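Local atomic coordinates of regulatory Subunit of Protein Kinase A (cAMP-dependent) from Euglena gracilis (PDB entry 6RSX), a protein that binds cyclic AMP in two cyclic nucleotide-binding domains and, as a regulatory subunit of protein kinase A, probably restrains the catalytic subunit until the nucleotide arrives. Residues A[70-75]-A[126-131]; A[88-93]-A[104-109]; A[61-66]-A[134-139]. One frame throughout, in Å; residues are numbered along the deposited sequence.

Contact 1: residues A[70-75]-A[126-131]; sequences FIMKQY and ASVQAV. With CMP (adenosine-3',5'-cyclic-monophosphate), chain B.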
loop_
_atom_site.group_PDB
_atom_site.type_symbol
_atom_site.label_atom_id
_atom_site.label_comp_id
_atom_site.label_asym_id
_atom_site.label_seq_id
_atom_site.Cartn_x
_atom_site.Cartn_y
_atom_site.Cartn_z
ATOM N N PHE A 70 -12.052 -19.610 -11.860
ATOM C CA PHE A 70 -11.955 -19.038 -10.515
ATOM C C PHE A 70 -10.775 -19.645 -9.764
ATOM O O PHE A 70 -10.690 -20.873 -9.571
ATOM C CB PHE A 70 -13.245 -19.255 -9.719
ATOM C CG PHE A 70 -14.392 -18.392 -10.165
ATOM C CD1 PHE A 70 -15.241 -18.817 -11.174
ATOM C CD2 PHE A 70 -14.614 -17.138 -9.594
ATOM C CE1 PHE A 70 -16.303 -18.013 -11.595
ATOM C CE2 PHE A 70 -15.684 -16.319 -10.029
ATOM C CZ PHE A 70 -16.509 -16.754 -11.015
ATOM N N ILE A 71 -9.895 -18.782 -9.282
ATOM C CA ILE A 71 -8.804 -19.217 -8.425
ATOM C C ILE A 71 -9.318 -19.534 -7.031
ATOM O O ILE A 71 -8.838 -20.468 -6.367
ATOM C CB ILE A 71 -7.728 -18.116 -8.414
ATOM C CG1 ILE A 71 -7.119 -18.050 -9.825
ATOM C CG2 ILE A 71 -6.654 -18.450 -7.400
ATOM C CD1 ILE A 71 -6.850 -16.657 -10.286
ATOM N N MET A 72 -10.295 -18.760 -6.571
ATOM C CA MET A 72 -10.997 -19.009 -5.320
ATOM C C MET A 72 -12.398 -18.427 -5.436
ATOM O O MET A 72 -12.647 -17.495 -6.210
ATOM C CB MET A 72 -10.286 -18.406 -4.119
ATOM C CG MET A 72 -10.125 -16.834 -4.196
ATOM S SD MET A 72 -9.275 -16.195 -2.721
ATOM C CE MET A 72 -7.677 -16.933 -2.933
ATOM N N LYS A 73 -13.324 -19.003 -4.672
ATOM C CA LYS A 73 -14.679 -18.494 -4.621
ATOM C C LYS A 73 -14.970 -17.927 -3.248
ATOM O O LYS A 73 -14.531 -18.469 -2.227
ATOM C CB LYS A 73 -15.700 -19.577 -4.971
ATOM C CG LYS A 73 -15.420 -20.206 -6.291
ATOM C CD LYS A 73 -16.649 -20.167 -7.169
ATOM C CE LYS A 73 -17.202 -18.748 -7.344
ATOM N NZ LYS A 73 -18.480 -18.802 -8.128
ATOM N N GLN A 74 -15.737 -16.851 -3.241
ATOM C CA GLN A 74 -16.194 -16.261 -1.995
ATOM C C GLN A 74 -16.816 -17.365 -1.140
ATOM O O GLN A 74 -17.457 -18.264 -1.666
ATOM C CB GLN A 74 -17.209 -15.164 -2.277
ATOM C CG GLN A 74 -17.524 -14.325 -1.060
ATOM C CD GLN A 74 -18.426 -13.162 -1.428
ATOM O OE1 GLN A 74 -18.531 -12.838 -2.601
ATOM N NE2 GLN A 74 -19.111 -12.559 -0.444
ATOM N N TYR A 75 -16.642 -17.234 0.160
ATOM C CA TYR A 75 -17.073 -18.237 1.169
ATOM C C TYR A 75 -16.277 -19.540 1.219
ATOM O O TYR A 75 -16.506 -20.349 2.143
ATOM C CB TYR A 75 -18.574 -18.566 0.982
ATOM C CG TYR A 75 -19.461 -17.383 0.810
ATOM C CD1 TYR A 75 -19.659 -16.432 1.841
ATOM C CD2 TYR A 75 -20.147 -17.193 -0.389
ATOM C CE1 TYR A 75 -20.497 -15.309 1.632
ATOM C CE2 TYR A 75 -20.971 -16.103 -0.577
ATOM C CZ TYR A 75 -21.165 -15.185 0.443
ATOM O OH TYR A 75 -21.990 -14.115 0.188
ATOM N N ALA A 126 -14.187 -12.742 -1.108
ATOM C CA ALA A 126 -14.432 -12.395 -2.493
ATOM C C ALA A 126 -14.087 -13.606 -3.330
ATOM O O ALA A 126 -13.271 -14.444 -2.925
ATOM C CB ALA A 126 -13.566 -11.181 -2.886
ATOM N N SER A 127 -14.691 -13.670 -4.514
ATOM C CA SER A 127 -14.197 -14.553 -5.551
ATOM C C SER A 127 -13.097 -13.842 -6.343
ATOM O O SER A 127 -13.133 -12.613 -6.524
ATOM C CB SER A 127 -15.334 -14.943 -6.493
ATOM O OG SER A 127 -16.390 -15.657 -5.795
ATOM N N VAL A 128 -12.161 -14.617 -6.871
ATOM C CA VAL A 128 -11.091 -14.055 -7.717
ATOM C C VAL A 128 -11.068 -14.852 -9.010
ATOM O O VAL A 128 -10.782 -16.062 -8.995
ATOM C CB VAL A 128 -9.723 -14.109 -7.026
ATOM C CG1 VAL A 128 -8.638 -13.426 -7.902
ATOM C CG2 VAL A 128 -9.799 -13.459 -5.659
ATOM N N GLN A 129 -11.379 -14.187 -10.128
ATOM C CA GLN A 129 -11.556 -14.877 -11.404
ATOM C C GLN A 129 -10.489 -14.440 -12.395
ATOM O O GLN A 129 -10.282 -13.237 -12.581
ATOM C CB GLN A 129 -12.944 -14.578 -11.975
ATOM C CG GLN A 129 -13.189 -15.280 -13.285
ATOM C CD GLN A 129 -14.630 -15.124 -13.756
ATOM O OE1 GLN A 129 -15.271 -14.128 -13.462
ATOM N NE2 GLN A 129 -15.149 -16.131 -14.457
ATOM N N ALA A 130 -9.828 -15.398 -13.041
ATOM C CA ALA A 130 -8.851 -15.043 -14.063
ATOM C C ALA A 130 -9.576 -14.365 -15.221
ATOM O O ALA A 130 -10.587 -14.872 -15.715
ATOM C CB ALA A 130 -8.116 -16.276 -14.561
ATOM N N VAL A 131 -9.044 -13.232 -15.677
ATOM C CA VAL A 131 -9.607 -12.562 -16.852
ATOM C C VAL A 131 -8.892 -13.101 -18.081
ATOM O O VAL A 131 -9.521 -13.620 -19.003
ATOM C CB VAL A 131 -9.467 -11.044 -16.738
ATOM C CG1 VAL A 131 -9.926 -10.346 -18.056
ATOM C CG2 VAL A 131 -10.272 -10.523 -15.582
HETATM P P CMP B . -9.606 -13.608 1.317
HETATM O O1P CMP B . -8.727 -14.733 1.960
HETATM O O2P CMP B . -10.864 -13.124 1.908
HETATM O "O5'" CMP B . -10.058 -14.095 -0.148
HETATM C "C5'" CMP B . -10.485 -13.158 -1.135
HETATM C "C4'" CMP B . -9.434 -12.091 -1.205
HETATM O "O4'" CMP B . -9.745 -11.001 -2.083
HETATM C "C3'" CMP B . -9.203 -11.389 0.109
HETATM O "O3'" CMP B . -8.610 -12.242 1.062
HETATM C "C2'" CMP B . -8.355 -10.182 -0.305
HETATM O "O2'" CMP B . -6.997 -10.585 -0.373
HETATM C "C1'" CMP B . -8.888 -9.914 -1.741
HETATM N N9 CMP B . -9.663 -8.686 -1.876
HETATM C C8 CMP B . -9.472 -7.735 -2.856
HETATM N N7 CMP B . -10.389 -6.796 -2.707
HETATM C C5 CMP B . -11.115 -7.126 -1.630
HETATM C C6 CMP B . -12.157 -6.442 -1.065
HETATM N N6 CMP B . -12.793 -5.198 -1.427
HETATM N N1 CMP B . -12.754 -6.885 0.019
HETATM C C2 CMP B . -12.334 -8.080 0.536
HETATM N N3 CMP B . -11.282 -8.780 -0.003
HETATM C C4 CMP B . -10.685 -8.290 -1.111
HETATM O O HOH W 1 -18.330 -13.934 -5.258
#
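The F70 ring and the Q129 amide stack with their planes 19° apart: Q129 CD lies over one ring face, 3.7 Å from F70 CZ, and Q129 CB makes a CH-pi contact 4.1 Å from the F70 ring centroid. K73 CE occupies the opposite face, and Q129 NE2 donates to the backbone O of G68. Replacing F70 by an alanine removes the surface that separates the Q129 amide from K73 CE, and would probably leave the amide less firmly fixed in its tilt and K73 without ring support. On the other side of the sheet M72 lies alongside V128, M72 CG 3.7 Å from V128 CG2. M72 CG sits between its N and carbonyl carbon (chi1 60°), an extended chi2 carries M72 SD to 3.4 Å from O5' of the cyclic AMP, and the chain bends only beyond it. S127 OG accepts the N-H of Q74 at 2.9 Å in a nearly straight bond (176°) and shares a water with Q74 OE1, which also receives the backbone N-H of Q94. Two backbone bonds join I71 N to V128 O and V128 N to M72 O, and the register slips by one residue between the pairs F70-Q129 and M72-V128. This beta bulge lies where the chain turns a corner between two sheets of the cupin-like beta barrel, with M72 and A126 lining the nucleotide pocket.

Contact 2: residues A[88-93]-A[104-109]; sequences TCNILI and KSTIGP. With CMP (adenosine-3',5'-cyclic-monophosphate), chain B.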
loop_
_atom_site.group_PDB
_atom_site.type_symbol
_atom_site.label_atom_id
_atom_site.label_comp_id
_atom_site.label_asym_id
_atom_site.label_seq_id
_atom_site.Cartn_x
_atom_site.Cartn_y
_atom_site.Cartn_z
ATOM N N THR A 88 -4.410 -10.780 -15.475
ATOM C CA THR A 88 -5.200 -9.971 -14.558
ATOM C C THR A 88 -6.347 -10.832 -14.013
ATOM O O THR A 88 -6.764 -11.810 -14.636
ATOM C CB THR A 88 -5.756 -8.722 -15.197
ATOM O OG1 THR A 88 -6.710 -9.091 -16.218
ATOM C CG2 THR A 88 -4.553 -7.843 -15.777
ATOM N N CYS A 89 -6.864 -10.427 -12.861
ATOM C CA CYS A 89 -7.938 -11.127 -12.155
ATOM C C CYS A 89 -8.995 -10.127 -11.730
ATOM O O CYS A 89 -8.668 -8.988 -11.367
ATOM C CB CYS A 89 -7.431 -11.869 -10.866
ATOM S SG CYS A 89 -6.340 -13.253 -11.194
ATOM N N ASN A 90 -10.258 -10.536 -11.763
ATOM C CA ASN A 90 -11.341 -9.715 -11.240
ATOM C C ASN A 90 -11.666 -10.135 -9.815
ATOM O O ASN A 90 -11.795 -11.329 -9.533
ATOM C CB ASN A 90 -12.601 -9.830 -12.096
ATOM C CG ASN A 90 -12.460 -9.023 -13.422
ATOM O OD1 ASN A 90 -11.590 -8.172 -13.532
ATOM N ND2 ASN A 90 -13.277 -9.333 -14.405
ATOM N N ILE A 91 -11.831 -9.144 -8.951
ATOM C CA ILE A 91 -12.331 -9.333 -7.591
ATOM C C ILE A 91 -13.839 -9.138 -7.648
ATOM O O ILE A 91 -14.324 -8.062 -8.038
ATOM C CB ILE A 91 -11.697 -8.331 -6.616
ATOM C CG1 ILE A 91 -10.172 -8.405 -6.652
ATOM C CG2 ILE A 91 -12.276 -8.530 -5.204
ATOM C CD1 ILE A 91 -9.569 -9.822 -6.394
ATOM N N LEU A 92 -14.585 -10.181 -7.290
ATOM C CA LEU A 92 -16.047 -10.184 -7.339
ATOM C C LEU A 92 -16.595 -10.456 -5.943
ATOM O O LEU A 92 -16.128 -11.374 -5.261
ATOM C CB LEU A 92 -16.560 -11.259 -8.311
ATOM C CG LEU A 92 -15.983 -11.147 -9.726
ATOM C CD1 LEU A 92 -15.908 -12.460 -10.414
ATOM C CD2 LEU A 92 -16.910 -10.237 -10.467
ATOM N N ILE A 93 -17.579 -9.675 -5.509
ATOM C CA ILE A 93 -18.132 -9.856 -4.172
ATOM C C ILE A 93 -19.656 -9.910 -4.246
ATOM O O ILE A 93 -20.297 -9.002 -4.782
ATOM C CB ILE A 93 -17.665 -8.763 -3.198
ATOM C CG1 ILE A 93 -16.127 -8.768 -3.114
ATOM C CG2 ILE A 93 -18.331 -8.971 -1.785
ATOM C CD1 ILE A 93 -15.549 -7.597 -2.263
ATOM N N LYS A 104 -15.744 -5.626 -8.272
ATOM C CA LYS A 104 -15.205 -4.629 -7.353
ATOM C C LYS A 104 -13.920 -3.982 -7.856
ATOM O O LYS A 104 -13.779 -2.753 -7.774
ATOM C CB LYS A 104 -14.946 -5.237 -5.966
ATOM C CG LYS A 104 -16.221 -5.647 -5.188
ATOM C CD LYS A 104 -17.094 -4.448 -4.878
ATOM C CE LYS A 104 -18.484 -4.833 -4.388
ATOM N NZ LYS A 104 -19.221 -3.609 -3.907
ATOM N N SER A 105 -12.990 -4.767 -8.405
ATOM C CA SER A 105 -11.729 -4.225 -8.904
ATOM C C SER A 105 -11.068 -5.280 -9.769
ATOM O O SER A 105 -11.465 -6.454 -9.770
ATOM C CB SER A 105 -10.793 -3.799 -7.765
ATOM O OG SER A 105 -10.309 -4.915 -7.029
ATOM N N THR A 106 -10.052 -4.848 -10.507
ATOM C CA THR A 106 -9.217 -5.735 -11.302
ATOM C C THR A 106 -7.797 -5.587 -10.800
ATOM O O THR A 106 -7.342 -4.454 -10.573
ATOM C CB THR A 106 -9.325 -5.383 -12.796
ATOM O OG1 THR A 106 -10.701 -5.407 -13.178
ATOM C CG2 THR A 106 -8.504 -6.319 -13.669
ATOM N N ILE A 107 -7.093 -6.718 -10.630
ATOM C CA ILE A 107 -5.723 -6.695 -10.135
ATOM C C ILE A 107 -4.804 -7.381 -11.143
ATOM O O ILE A 107 -5.228 -8.166 -12.006
ATOM C CB ILE A 107 -5.600 -7.353 -8.722
ATOM C CG1 ILE A 107 -6.155 -8.764 -8.732
ATOM C CG2 ILE A 107 -6.376 -6.497 -7.723
ATOM C CD1 ILE A 107 -5.810 -9.564 -7.420
ATOM N N GLY A 108 -3.518 -7.094 -11.014
ATOM C CA GLY A 108 -2.570 -7.629 -11.961
ATOM C C GLY A 108 -1.237 -7.986 -11.352
ATOM O O GLY A 108 -1.119 -8.139 -10.133
ATOM N N PRO A 109 -0.203 -8.113 -12.187
ATOM C CA PRO A 109 1.126 -8.518 -11.705
ATOM C C PRO A 109 1.595 -7.737 -10.471
ATOM O O PRO A 109 1.524 -6.500 -10.416
ATOM C CB PRO A 109 2.031 -8.251 -12.924
ATOM C CG PRO A 109 1.119 -8.532 -14.080
ATOM C CD PRO A 109 -0.221 -7.955 -13.668
HETATM P P CMP B . -9.606 -13.608 1.317
HETATM O O1P CMP B . -8.727 -14.733 1.960
HETATM O O2P CMP B . -10.864 -13.124 1.908
HETATM O "O5'" CMP B . -10.058 -14.095 -0.148
HETATM C "C5'" CMP B . -10.485 -13.158 -1.135
HETATM C "C4'" CMP B . -9.434 -12.091 -1.205
HETATM O "O4'" CMP B . -9.745 -11.001 -2.083
HETATM C "C3'" CMP B . -9.203 -11.389 0.109
HETATM O "O3'" CMP B . -8.610 -12.242 1.062
HETATM C "C2'" CMP B . -8.355 -10.182 -0.305
HETATM O "O2'" CMP B . -6.997 -10.585 -0.373
HETATM C "C1'" CMP B . -8.888 -9.914 -1.741
HETATM N N9 CMP B . -9.663 -8.686 -1.876
HETATM C C8 CMP B . -9.472 -7.735 -2.856
HETATM N N7 CMP B . -10.389 -6.796 -2.707
HETATM C C5 CMP B . -11.115 -7.126 -1.630
HETATM C C6 CMP B . -12.157 -6.442 -1.065
HETATM N N6 CMP B . -12.793 -5.198 -1.427
HETATM N N1 CMP B . -12.754 -6.885 0.019
HETATM C C2 CMP B . -12.334 -8.080 0.536
HETATM N N3 CMP B . -11.282 -8.780 -0.003
HETATM C C4 CMP B . -10.685 -8.290 -1.111
#
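I91 carries the close-packed side of this hairpin. Its CD1 meets CD1 of I107 at 3.9 Å, the two side chains crossing at about a right angle, while CG1 of I91 touches S105 OG at 3.5 Å. With CG2 anti to the backbone N and CG1 anti to the carbonyl carbon (chi1 -55°), one isoleucine divides its contacts: CG1 leads to S105 and I107, and I91 CG2 reaches N7 of the cyclic AMP adenine at 3.6 Å. I93 CD1 likewise lies between K104 CG and N1 of the base. Four backbone bonds fix the register, and because I91 O takes the N-H of K104 while its N gives to S105 O, K104 and S105 both face I91, a classic beta bulge. The other face, with N90 and the exposed T106, is looser and polar. There T106 OG1 donates to N90 OD1 at 2.9 Å, tilted 30° from the amide's carbonyl plane, and the same hydroxyl is also hydrogen-bonded to H103. From these two strands the direct contacts to the adenine are thus aliphatic: I91 and I93 set methyl groups against the ring, consistent with a van der Waals fit, rather than hydrogen bonding, where the strands meet the base.

Contact 3: residues A[61-66]-A[134-139]; sequences FEKTAE and VRLWAL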
loop_
_atom_site.group_PDB
_atom_site.type_symbol
_atom_site.label_atom_id
_atom_site.label_comp_id
_atom_site.label_asym_id
_atom_site.label_seq_id
_atom_site.Cartn_x
_atom_site.Cartn_y
_atom_site.Cartn_z
ATOM N N PHE A 61 5.213 -21.722 -4.605
ATOM C CA PHE A 61 4.992 -22.629 -5.717
ATOM C C PHE A 61 4.092 -21.996 -6.782
ATOM O O PHE A 61 3.306 -21.076 -6.513
ATOM C CB PHE A 61 4.377 -23.963 -5.245
ATOM C CG PHE A 61 3.098 -23.824 -4.445
ATOM C CD1 PHE A 61 3.134 -23.536 -3.078
ATOM C CD2 PHE A 61 1.877 -24.012 -5.049
ATOM C CE1 PHE A 61 1.935 -23.433 -2.322
ATOM C CE2 PHE A 61 0.675 -23.918 -4.308
ATOM C CZ PHE A 61 0.714 -23.636 -2.950
ATOM N N GLU A 62 4.194 -22.543 -7.995
ATOM C CA GLU A 62 3.489 -21.997 -9.166
ATOM C C GLU A 62 2.077 -22.555 -9.245
ATOM O O GLU A 62 1.826 -23.734 -8.943
ATOM C CB GLU A 62 4.226 -22.357 -10.458
ATOM C CG GLU A 62 5.618 -21.825 -10.550
ATOM C CD GLU A 62 6.330 -22.265 -11.833
ATOM O OE1 GLU A 62 7.436 -22.839 -11.732
ATOM O OE2 GLU A 62 5.778 -22.042 -12.936
ATOM N N LYS A 63 1.146 -21.700 -9.630
ATOM C CA LYS A 63 -0.216 -22.101 -9.954
ATOM C C LYS A 63 -0.608 -21.339 -11.208
ATOM O O LYS A 63 -0.264 -20.172 -11.324
ATOM C CB LYS A 63 -1.202 -21.725 -8.871
ATOM C CG LYS A 63 -2.569 -22.364 -9.058
ATOM C CD LYS A 63 -3.474 -22.124 -7.827
ATOM C CE LYS A 63 -3.826 -23.434 -7.085
ATOM N NZ LYS A 63 -2.676 -24.416 -6.978
ATOM N N THR A 64 -1.335 -21.977 -12.109
ATOM C CA THR A 64 -1.859 -21.295 -13.284
ATOM C C THR A 64 -3.375 -21.424 -13.276
ATOM O O THR A 64 -3.949 -22.298 -12.608
ATOM C CB THR A 64 -1.275 -21.868 -14.586
ATOM O OG1 THR A 64 -1.657 -23.246 -14.701
ATOM C CG2 THR A 64 0.233 -21.791 -14.567
ATOM N N ALA A 65 -4.018 -20.527 -14.017
ATOM C CA ALA A 65 -5.464 -20.523 -14.175
ATOM C C ALA A 65 -5.782 -20.070 -15.588
ATOM O O ALA A 65 -5.280 -19.020 -16.007
ATOM C CB ALA A 65 -6.136 -19.555 -13.204
ATOM N N GLU A 66 -6.638 -20.812 -16.289
ATOM C CA GLU A 66 -7.062 -20.390 -17.618
ATOM C C GLU A 66 -8.047 -19.245 -17.513
ATOM O O GLU A 66 -8.786 -19.132 -16.534
ATOM C CB GLU A 66 -7.720 -21.535 -18.379
ATOM C CG GLU A 66 -6.778 -22.635 -18.782
ATOM C CD GLU A 66 -7.509 -23.787 -19.473
ATOM O OE1 GLU A 66 -8.630 -23.562 -19.995
ATOM O OE2 GLU A 66 -6.967 -24.920 -19.479
ATOM N N VAL A 134 -3.633 -16.753 -16.391
ATOM C CA VAL A 134 -2.926 -16.147 -15.268
ATOM C C VAL A 134 -1.847 -17.109 -14.770
ATOM O O VAL A 134 -2.027 -18.347 -14.753
ATOM C CB VAL A 134 -3.913 -15.760 -14.132
ATOM C CG1 VAL A 134 -3.170 -15.476 -12.831
ATOM C CG2 VAL A 134 -4.824 -14.568 -14.510
ATOM N N ARG A 135 -0.717 -16.545 -14.384
ATOM C CA ARG A 135 0.328 -17.260 -13.666
ATOM C C ARG A 135 0.440 -16.649 -12.274
ATOM O O ARG A 135 0.445 -15.429 -12.125
ATOM C CB ARG A 135 1.687 -17.167 -14.376
ATOM C CG ARG A 135 1.826 -17.924 -15.693
ATOM C CD ARG A 135 3.319 -18.017 -16.183
ATOM N NE ARG A 135 4.023 -16.715 -16.250
ATOM C CZ ARG A 135 5.340 -16.601 -16.393
ATOM N NH1 ARG A 135 6.102 -17.699 -16.491
ATOM N NH2 ARG A 135 5.897 -15.392 -16.424
ATOM N N LEU A 136 0.551 -17.517 -11.240
ATOM C CA LEU A 136 0.594 -17.034 -9.865
ATOM C C LEU A 136 1.750 -17.717 -9.138
ATOM O O LEU A 136 2.143 -18.830 -9.502
ATOM C CB LEU A 136 -0.698 -17.417 -9.084
ATOM C CG LEU A 136 -2.073 -17.149 -9.717
ATOM C CD1 LEU A 136 -3.184 -18.006 -9.150
ATOM C CD2 LEU A 136 -2.419 -15.725 -9.428
ATOM N N TRP A 137 2.258 -17.063 -8.101
ATOM C CA TRP A 137 3.087 -17.720 -7.081
ATOM C C TRP A 137 2.278 -17.805 -5.796
ATOM O O TRP A 137 1.587 -16.867 -5.428
ATOM C CB TRP A 137 4.381 -16.925 -6.867
ATOM C CG TRP A 137 5.381 -17.133 -7.983
ATOM C CD1 TRP A 137 5.679 -16.269 -9.041
ATOM C CD2 TRP A 137 6.216 -18.257 -8.143
ATOM N NE1 TRP A 137 6.652 -16.837 -9.838
ATOM C CE2 TRP A 137 7.006 -18.049 -9.301
ATOM C CE3 TRP A 137 6.401 -19.426 -7.397
ATOM C CZ2 TRP A 137 7.950 -18.983 -9.730
ATOM C CZ3 TRP A 137 7.328 -20.351 -7.827
ATOM C CH2 TRP A 137 8.098 -20.133 -8.972
ATOM N N ALA A 138 2.353 -18.934 -5.086
ATOM C CA ALA A 138 1.465 -19.152 -3.954
ATOM C C ALA A 138 2.262 -19.609 -2.738
ATOM O O ALA A 138 3.284 -20.280 -2.878
ATOM C CB ALA A 138 0.423 -20.224 -4.265
ATOM N N LEU A 139 1.814 -19.173 -1.562
ATOM C CA LEU A 139 2.262 -19.698 -0.269
ATOM C C LEU A 139 1.126 -20.475 0.368
ATOM O O LEU A 139 -0.023 -20.012 0.390
ATOM C CB LEU A 139 2.662 -18.585 0.702
ATOM C CG LEU A 139 3.949 -17.796 0.480
ATOM C CD1 LEU A 139 3.999 -16.664 1.480
ATOM C CD2 LEU A 139 5.090 -18.776 0.711
#
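E62 lies alongside W137, and its chain can be followed outward over the indole. CB leads to CG, which is anti to the carbonyl carbon and comes down on the six-membered ring: E62 CG is 3.4 Å from W137 CH2 and lies 22° off the ring normal, a CH-pi contact over the face. E62 CD remains near the same rim, 4.0 Å from W137 CH2. The carboxylate plane is turned 46° from the ring; OE1 stays beside CH2, whereas OE2 points to R34 in a long, weak ion pair. Helix 29-39 packs on W137 through T31, R34, I35 and C38, and the indole N-H is held by E85. Strand 61-65 is an outer strand and pairs antiparallel with 134-140 in one of the two four-stranded sheets of the cyclic nucleotide-binding barrel, six backbone bonds joining F61 to A138, K63 to L136 and A65 to V134. On the face opposite W137, the F61 ring lies over A138, whose CB is 3.9 Å from the F61 ring centroid; chi1 of F61 (55°) carries the ring across to the neighbouring strand. L136 CB packs against K63 O at 3.6 Å, and the leucine side chain also touches Y82.

In the fold
Contacts 1 and 2 belong to the same four-stranded sheet, where strands 127-130 and 89-93 are neighbours joined by probable bonds from S127 N to L92 O and from N90 N to Q129 O. Contact 3 lies in the other sheet of the barrel, yet its strands flank those of contact 1: 61-65 leads into 70-72, and 127-130 into 134-140, while I71 packs on A65 and L136. Contact 1 is buried, contact 3 partly so, and contact 2 is a surface hairpin. Their chemistry differs: contacts 1 and 2 touch the cyclic AMP, at its ribose-phosphate end and its base respectively, whereas the L136 side chain in contact 3 stands about 11 Å from it, and regular strand pairing replaces the bulges.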